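CRISPR-associated endonuclease Cas9 (Campylobacter jejuni subsp. jejuni serotype O:2, PDB 5X2H) uses a guide RNA to recognise invading DNA and, in its full-length form, cuts its two strands with an HNH and a RuvC-like nuclease domain in CRISPR adaptive immunity. Local coordinates at residues 815-818 against 819-823; 263-266 against 267-270. All blocks are in the same frame, centred on the assembly; numbering follows the deposited sequence.

Contact 1. Residues 815-818 against 819-823; sequences IVSA and LGEVT. With nucleotides of chain B.
Strands 810-816 and 822-824 form a beta hairpin at the edge of a six-stranded antiparallel sheet, in which Ile-815 and Thr-823 are a hydrogen-bonded pair (Ile-815 N to Thr-823 O 2.7 Å, Thr-823 N to Ile-815 O 2.8 Å) and a type I turn from Ser-817 to Gly-820 reverses the chain. Residues 815-818 belong to the PI-CTD family region; strand 822-824 is outermost within this chain. Val-816 and Val-822, the non-hydrogen-bonded pair, share a face and pack on Leu-744. Ser-817 N also donates to Glu-821 O (2.8 Å). Gly-820, with phi at 94°, adopts a conformation in which a side chain would crowd the preceding carbonyl. The Ser-817 hydroxyl bridges the turn; chi1 of 73° tucks OG back against its own main chain, where it accepts from Glu-821 N at 3.0 Å, more weakly from Leu-819 N, and donates to Glu-821 OE2, also at 3.0 Å. That carboxylate oxygen is met on its anti side, 21° out of plane, while Glu-821 OE1 forms a salt bridge with Lys-475. Ile-815 faces the RNA instead, its CG2 branch 3.3 Å from O5' of C77 of chain B and CG1 lying against the adenine of A76 of chain B. Ser-817 CB comes 3.5 Å from OP1 of the same C77. With its hydroxyl engaged inside the turn, Ser-817 meets the phosphate through carbon, so the contacts made here with the RNA backbone are probably mainly van der Waals.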
ATOM      1  N   ILE A 815       8.866  29.891   7.998  1.00 45.47           N
ATOM      2  CA  ILE A 815       8.083  28.730   8.407  1.00 46.32           C
ATOM      3  C   ILE A 815       6.604  29.089   8.332  1.00 47.04           C
ATOM      4  O   ILE A 815       6.190  30.136   8.843  1.00 51.27           O
ATOM      5  CB  ILE A 815       8.453  28.269   9.830  1.00 48.04           C
ATOM      6  CG1 ILE A 815       9.913  27.811   9.885  1.00 45.86           C
ATOM      7  CG2 ILE A 815       7.523  27.161  10.298  1.00 45.82           C
ATOM      8  CD1 ILE A 815      10.197  26.596   9.038  1.00 45.25           C
ATOM      9  N   VAL A 816       5.812  28.225   7.699  1.00 45.10           N
ATOM     10  CA  VAL A 816       4.366  28.394   7.609  1.00 51.34           C
ATOM     11  C   VAL A 816       3.701  27.498   8.643  1.00 50.70           C
ATOM     12  O   VAL A 816       4.050  26.318   8.771  1.00 46.44           O
ATOM     13  CB  VAL A 816       3.841  28.056   6.203  1.00 55.81           C
ATOM     14  CG1 VAL A 816       2.572  28.846   5.901  1.00 57.12           C
ATOM     15  CG2 VAL A 816       4.896  28.299   5.159  1.00 61.08           C
ATOM     16  N   SER A 817       2.734  28.049   9.369  1.00 51.95           N
ATOM     17  CA  SER A 817       1.885  27.233  10.218  1.00 50.90           C
ATOM     18  C   SER A 817       0.811  26.566   9.360  1.00 49.41           C
ATOM     19  O   SER A 817       0.697  26.815   8.157  1.00 52.22           O
ATOM     20  CB  SER A 817       1.270  28.077  11.330  1.00 54.44           C
ATOM     21  OG  SER A 817       0.256  28.926  10.824  1.00 56.38           O
ATOM     22  N   ALA A 818       0.010  25.696   9.977  1.00 46.53           N
ATOM     23  CA  ALA A 818      -1.043  25.025   9.223  1.00 46.61           C
ATOM     24  C   ALA A 818      -2.167  25.974   8.830  1.00 52.30           C
ATOM     25  O   ALA A 818      -2.955  25.644   7.936  1.00 50.86           O
ATOM     26  CB  ALA A 818      -1.606  23.851  10.026  1.00 44.84           C
ATOM     27  N   LEU A 819      -2.255  27.139   9.469  1.00 54.49           N
ATOM     28  CA  LEU A 819      -3.298  28.117   9.192  1.00 54.63           C
ATOM     29  C   LEU A 819      -2.834  29.235   8.268  1.00 55.49           C
ATOM     30  O   LEU A 819      -3.598  30.172   8.019  1.00 56.13           O
ATOM     31  CB  LEU A 819      -3.815  28.719  10.505  1.00 55.83           C
ATOM     32  CG  LEU A 819      -4.341  27.742  11.561  1.00 56.52           C
ATOM     33  CD1 LEU A 819      -4.953  28.501  12.731  1.00 57.85           C
ATOM     34  CD2 LEU A 819      -5.348  26.777  10.959  1.00 49.16           C
ATOM     35  N   GLY A 820      -1.609  29.163   7.757  1.00 56.46           N
ATOM     36  CA  GLY A 820      -1.094  30.185   6.873  1.00 56.20           C
ATOM     37  C   GLY A 820      -0.297  31.284   7.538  1.00 60.46           C
ATOM     38  O   GLY A 820       0.035  32.271   6.870  1.00 65.37           O
ATOM     39  N   GLU A 821       0.023  31.153   8.823  1.00 57.85           N
ATOM     40  CA  GLU A 821       0.836  32.149   9.506  1.00 59.82           C
ATOM     41  C   GLU A 821       2.303  31.962   9.139  1.00 55.72           C
ATOM     42  O   GLU A 821       2.818  30.839   9.148  1.00 54.49           O
ATOM     43  CB  GLU A 821       0.650  32.044  11.017  1.00 65.21           C
ATOM     44  CG  GLU A 821      -0.803  31.957  11.449  1.00 70.98           C
ATOM     45  CD  GLU A 821      -0.955  31.531  12.894  1.00 73.98           C
ATOM     46  OE1 GLU A 821      -1.020  32.417  13.773  1.00 75.03           O
ATOM     47  OE2 GLU A 821      -0.997  30.307  13.148  1.00 74.67           O
ATOM     48  N   VAL A 822       2.974  33.064   8.821  1.00 53.36           N
ATOM     49  CA  VAL A 822       4.354  33.047   8.349  1.00 51.06           C
ATOM     50  C   VAL A 822       5.247  33.570   9.464  1.00 51.81           C
ATOM     51  O   VAL A 822       5.045  34.683   9.965  1.00 54.80           O
ATOM     52  CB  VAL A 822       4.522  33.878   7.068  1.00 50.13           C
ATOM     53  CG1 VAL A 822       5.998  34.028   6.719  1.00 44.56           C
ATOM     54  CG2 VAL A 822       3.755  33.233   5.924  1.00 48.06           C
ATOM     55  N   THR A 823       6.237  32.770   9.846  1.00 51.57           N
ATOM     56  CA  THR A 823       7.167  33.112  10.909  1.00 52.93           C
ATOM     57  C   THR A 823       8.591  32.958  10.396  1.00 50.80           C
ATOM     58  O   THR A 823       8.906  31.986   9.702  1.00 50.64           O
ATOM     59  CB  THR A 823       6.952  32.224  12.142  1.00 54.97           C
ATOM     60  OG1 THR A 823       5.628  32.429  12.650  1.00 59.54           O
ATOM     61  CG2 THR A 823       7.964  32.549  13.231  1.00 56.65           C
TER
ATOM     62  P     C B  77       4.477  26.657  13.307  1.00 55.67           P
ATOM     63  OP1   C B  77       4.455  28.074  12.865  1.00 54.45           O
ATOM     64  OP2   C B  77       3.188  25.949  13.513  1.00 55.90           O
ATOM     65  O5'   C B  77       5.302  25.805  12.249  1.00 54.65           O
ATOM     66  C5'   C B  77       5.059  24.419  12.076  1.00 50.48           C
ATOM     67  C4'   C B  77       6.131  23.805  11.218  1.00 51.70           C
ATOM     68  O4'   C B  77       7.419  24.022  11.830  1.00 53.65           O
ATOM     69  C3'   C B  77       6.059  22.301  11.005  1.00 51.02           C
ATOM     70  O3'   C B  77       5.172  21.978   9.948  1.00 48.51           O
ATOM     71  C2'   C B  77       7.508  21.925  10.698  1.00 52.00           C
ATOM     72  O2'   C B  77       7.783  22.095   9.317  1.00 50.40           O
ATOM     73  C1'   C B  77       8.299  22.984  11.477  1.00 54.46           C
ATOM     74  N1    C B  77       8.964  22.477  12.698  1.00 52.99           N
ATOM     75  C2    C B  77      10.200  21.846  12.556  1.00 52.63           C
ATOM     76  O2    C B  77      10.674  21.701  11.418  1.00 53.36           O
ATOM     77  N3    C B  77      10.843  21.399  13.658  1.00 51.40           N
ATOM     78  C4    C B  77      10.299  21.582  14.861  1.00 52.02           C
ATOM     79  N4    C B  77      10.972  21.120  15.917  1.00 53.87           N
ATOM     80  C5    C B  77       9.042  22.233  15.036  1.00 50.08           C
ATOM     81  C6    C B  77       8.418  22.671  13.936  1.00 50.73           C
ATOM     82  P     A B  76       8.044  24.020  18.966  1.00 69.57           P
ATOM     83  OP1   A B  76       9.515  23.896  18.797  1.00 72.63           O
ATOM     84  OP2   A B  76       7.458  24.081  20.329  1.00 72.15           O
ATOM     85  O5'   A B  76       7.575  25.313  18.166  1.00 65.54           O
ATOM     86  C5'   A B  76       7.461  25.291  16.751  1.00 59.52           C
ATOM     87  C4'   A B  76       7.181  26.666  16.202  1.00 57.23           C
ATOM     88  O4'   A B  76       8.387  27.458  16.233  1.00 58.11           O
ATOM     89  C3'   A B  76       6.712  26.728  14.756  1.00 54.22           C
ATOM     90  O3'   A B  76       5.309  26.505  14.678  1.00 52.80           O
ATOM     91  C2'   A B  76       7.156  28.121  14.295  1.00 57.78           C
ATOM     92  O2'   A B  76       6.154  29.093  14.559  1.00 53.90           O
ATOM     93  C1'   A B  76       8.368  28.408  15.194  1.00 60.06           C
ATOM     94  N9    A B  76       9.669  28.387  14.495  1.00 61.43           N
ATOM     95  C8    A B  76      10.524  29.456  14.373  1.00 62.68           C
ATOM     96  N7    A B  76      11.627  29.187  13.724  1.00 63.22           N
ATOM     97  C5    A B  76      11.497  27.843  13.403  1.00 60.42           C
ATOM     98  C6    A B  76      12.339  26.958  12.711  1.00 59.32           C
ATOM     99  N6    A B  76      13.520  27.311  12.201  1.00 61.18           N
ATOM    100  N1    A B  76      11.922  25.683  12.558  1.00 57.61           N
ATOM    101  C2    A B  76      10.737  25.330  13.069  1.00 57.29           C
ATOM    102  N3    A B  76       9.856  26.071  13.739  1.00 59.87           N
ATOM    103  C4    A B  76      10.298  27.332  13.876  1.00 59.92           C
TER

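Contact 2. Residues 263-266 against 267-270. With nucleotides of chain B.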
ATOM      1  N   LYS A 263     -17.087 -16.823  10.381  1.00 49.69           N
ATOM      2  CA  LYS A 263     -18.419 -17.125   9.865  1.00 54.84           C
ATOM      3  C   LYS A 263     -18.726 -18.618   9.897  1.00 56.84           C
ATOM      4  O   LYS A 263     -19.889 -19.001  10.069  1.00 61.90           O
ATOM      5  CB  LYS A 263     -18.571 -16.590   8.442  1.00 55.55           C
ATOM      6  CG  LYS A 263     -18.765 -15.086   8.361  1.00 56.79           C
ATOM      7  CD  LYS A 263     -19.333 -14.672   7.014  1.00 57.38           C
ATOM      8  CE  LYS A 263     -19.651 -13.186   6.989  1.00 58.58           C
ATOM      9  NZ  LYS A 263     -20.266 -12.769   5.699  1.00 62.00           N
ATOM     10  N   ASN A 264     -17.716 -19.471   9.739  1.00 55.77           N
ATOM     11  CA  ASN A 264     -17.933 -20.906   9.605  1.00 60.37           C
ATOM     12  C   ASN A 264     -17.903 -21.643  10.940  1.00 67.04           C
ATOM     13  O   ASN A 264     -17.759 -22.871  10.955  1.00 75.31           O
ATOM     14  CB  ASN A 264     -16.905 -21.509   8.645  1.00 57.89           C
ATOM     15  CG  ASN A 264     -17.131 -21.073   7.211  1.00 59.74           C
ATOM     16  OD1 ASN A 264     -17.928 -21.672   6.488  1.00 62.62           O
ATOM     17  ND2 ASN A 264     -16.435 -20.020   6.794  1.00 58.55           N
ATOM     18  N   SER A 265     -18.038 -20.933  12.051  1.00 68.41           N
ATOM     19  CA  SER A 265     -18.151 -21.609  13.332  1.00 68.80           C
ATOM     20  C   SER A 265     -19.599 -22.029  13.577  1.00 68.30           C
ATOM     21  O   SER A 265     -20.526 -21.424  13.030  1.00 66.05           O
ATOM     22  CB  SER A 265     -17.674 -20.700  14.460  1.00 70.76           C
ATOM     23  OG  SER A 265     -18.528 -19.580  14.604  1.00 73.12           O
ATOM     24  N   PRO A 266     -19.817 -23.073  14.383  1.00 67.26           N
ATOM     25  CA  PRO A 266     -21.204 -23.486  14.672  1.00 71.54           C
ATOM     26  C   PRO A 266     -22.051 -22.372  15.263  1.00 71.55           C
ATOM     27  O   PRO A 266     -23.213 -22.212  14.872  1.00 74.14           O
ATOM     28  CB  PRO A 266     -21.024 -24.651  15.656  1.00 72.11           C
ATOM     29  CG  PRO A 266     -19.658 -25.179  15.371  1.00 72.62           C
ATOM     30  CD  PRO A 266     -18.828 -23.984  14.985  1.00 69.23           C
ATOM     31  N   LEU A 267     -21.496 -21.592  16.193  1.00 71.55           N
ATOM     32  CA  LEU A 267     -22.237 -20.469  16.761  1.00 71.07           C
ATOM     33  C   LEU A 267     -22.641 -19.476  15.680  1.00 67.45           C
ATOM     34  O   LEU A 267     -23.790 -19.018  15.640  1.00 66.33           O
ATOM     35  CB  LEU A 267     -21.398 -19.776  17.834  1.00 74.42           C
ATOM     36  CG  LEU A 267     -21.909 -19.825  19.273  1.00 78.20           C
ATOM     37  CD1 LEU A 267     -21.045 -18.942  20.159  1.00 77.81           C
ATOM     38  CD2 LEU A 267     -23.370 -19.409  19.347  1.00 78.46           C
ATOM     39  N   ALA A 268     -21.705 -19.132  14.790  1.00 64.22           N
ATOM     40  CA  ALA A 268     -22.005 -18.183  13.722  1.00 60.69           C
ATOM     41  C   ALA A 268     -23.026 -18.751  12.747  1.00 61.52           C
ATOM     42  O   ALA A 268     -23.932 -18.035  12.306  1.00 59.76           O
ATOM     43  CB  ALA A 268     -20.723 -17.791  12.989  1.00 60.10           C
ATOM     44  N   PHE A 269     -22.889 -20.031  12.389  1.00 65.42           N
ATOM     45  CA  PHE A 269     -23.924 -20.690  11.597  1.00 69.45           C
ATOM     46  C   PHE A 269     -25.269 -20.626  12.305  1.00 68.67           C
ATOM     47  O   PHE A 269     -26.295 -20.324  11.684  1.00 68.97           O
ATOM     48  CB  PHE A 269     -23.538 -22.144  11.321  1.00 75.65           C
ATOM     49  CG  PHE A 269     -22.541 -22.311  10.210  1.00 80.61           C
ATOM     50  CD1 PHE A 269     -22.511 -21.421   9.146  1.00 80.50           C
ATOM     51  CD2 PHE A 269     -21.634 -23.357  10.229  1.00 83.37           C
ATOM     52  CE1 PHE A 269     -21.594 -21.573   8.122  1.00 80.65           C
ATOM     53  CE2 PHE A 269     -20.714 -23.514   9.208  1.00 84.96           C
ATOM     54  CZ  PHE A 269     -20.695 -22.619   8.152  1.00 83.19           C
ATOM     55  N   MET A 270     -25.280 -20.899  13.610  1.00 67.94           N
ATOM     56  CA  MET A 270     -26.520 -20.829  14.372  1.00 69.23           C
ATOM     57  C   MET A 270     -27.071 -19.409  14.377  1.00 69.50           C
ATOM     58  O   MET A 270     -28.263 -19.192  14.131  1.00 72.56           O
ATOM     59  CB  MET A 270     -26.282 -21.326  15.799  1.00 69.21           C
ATOM     60  CG  MET A 270     -27.527 -21.383  16.661  1.00 72.64           C
ATOM     61  SD  MET A 270     -28.638 -22.720  16.191  1.00 81.11           S
ATOM     62  CE  MET A 270     -27.578 -24.141  16.452  1.00 83.11           C
TER
ATOM     63  P     U B   6     -23.893 -12.853   7.016  1.00 51.31           P
ATOM     64  OP1   U B   6     -23.167 -14.139   7.176  1.00 53.03           O
ATOM     65  OP2   U B   6     -23.129 -11.581   6.989  1.00 47.87           O
ATOM     66  O5'   U B   6     -24.772 -12.947   5.693  1.00 54.33           O
ATOM     67  C5'   U B   6     -25.734 -13.980   5.545  1.00 59.68           C
ATOM     68  C4'   U B   6     -26.578 -13.782   4.312  1.00 64.27           C
ATOM     69  O4'   U B   6     -27.376 -12.578   4.445  1.00 66.70           O
ATOM     70  C3'   U B   6     -25.819 -13.575   3.013  1.00 63.66           C
ATOM     71  O3'   U B   6     -25.341 -14.783   2.451  1.00 66.31           O
ATOM     72  C2'   U B   6     -26.842 -12.855   2.146  1.00 64.08           C
ATOM     73  O2'   U B   6     -27.792 -13.770   1.623  1.00 66.51           O
ATOM     74  C1'   U B   6     -27.543 -11.972   3.180  1.00 65.81           C
ATOM     75  N1    U B   6     -26.971 -10.609   3.225  1.00 64.26           N
ATOM     76  C2    U B   6     -27.378  -9.723   2.246  1.00 66.23           C
ATOM     77  O2    U B   6     -28.173 -10.021   1.371  1.00 68.23           O
ATOM     78  N3    U B   6     -26.817  -8.473   2.331  1.00 64.75           N
ATOM     79  C4    U B   6     -25.913  -8.032   3.276  1.00 63.31           C
ATOM     80  O4    U B   6     -25.501  -6.873   3.220  1.00 65.39           O
ATOM     81  C5    U B   6     -25.542  -9.010   4.251  1.00 61.30           C
ATOM     82  C6    U B   6     -26.072 -10.236   4.194  1.00 61.90           C
TER
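A serine N-cap starts helix 266-288, and the loop residues leading into it fold back over the first turn beside the guide RNA. Ser-265 OG accepts from Ala-268 N at 3.2 Å, the capping bond, and is also hydrogen-bonded to Pro-262 O. OG is folded over its own main chain (chi1 66°), which brings it to the Ala-268 N-H, and it also touches Ala-268 CB. Regular helical bonds follow, from Phe-269 N to Ser-265 O (2.8 Å) and from Met-270 N to Pro-266 O (2.8 Å). The Phe-269 ring packs against the backbone of Lys-263 and Asn-264. Asn-264 CA makes a CH-pi contact over one face of the ring, 4.0 Å from the centroid, and Lys-263 O lies over the same face, offset toward the rim. Asn-264 OD1 approaches Phe-269 CZ at 3.4 Å, with the amide plane almost perpendicular to the ring (89°). Phe-335 meets the same ring, and Lys-263 O also touches Ala-268 CB at 3.3 Å. The extended Lys-263 side chain leads away from the helix to the phosphate of U6 of chain B, where NZ makes a weak hydrogen bond to OP2 at 3.4 Å; Asp-398 is a long, weak ion-pair partner of the same amine. The cap thus satisfies a backbone N-H of the first turn, whereas the lysine reaches the RNA by a loose, probably mainly electrostatic attraction.

Contacts 1 and 2 touch different parts of one RNA, chain B: the hairpin at 815-823 meets nucleotides A76 and C77, whereas the loop and helix start at 263-270 reach U6. Their centres are 55 Å apart, with about 41 Å between nearest atoms, so they do not touch and are related through the RNA they share. Contact 2 precedes contact 1 along the chain. The modes of RNA contact differ: a weak lysine-phosphate bond in contact 2, against approaches through side-chain carbons to sugar-phosphate oxygens and the adenine in contact 1. Both lie away from the predicted RuvC metal site of Asp-14, Glu-485 and His-558.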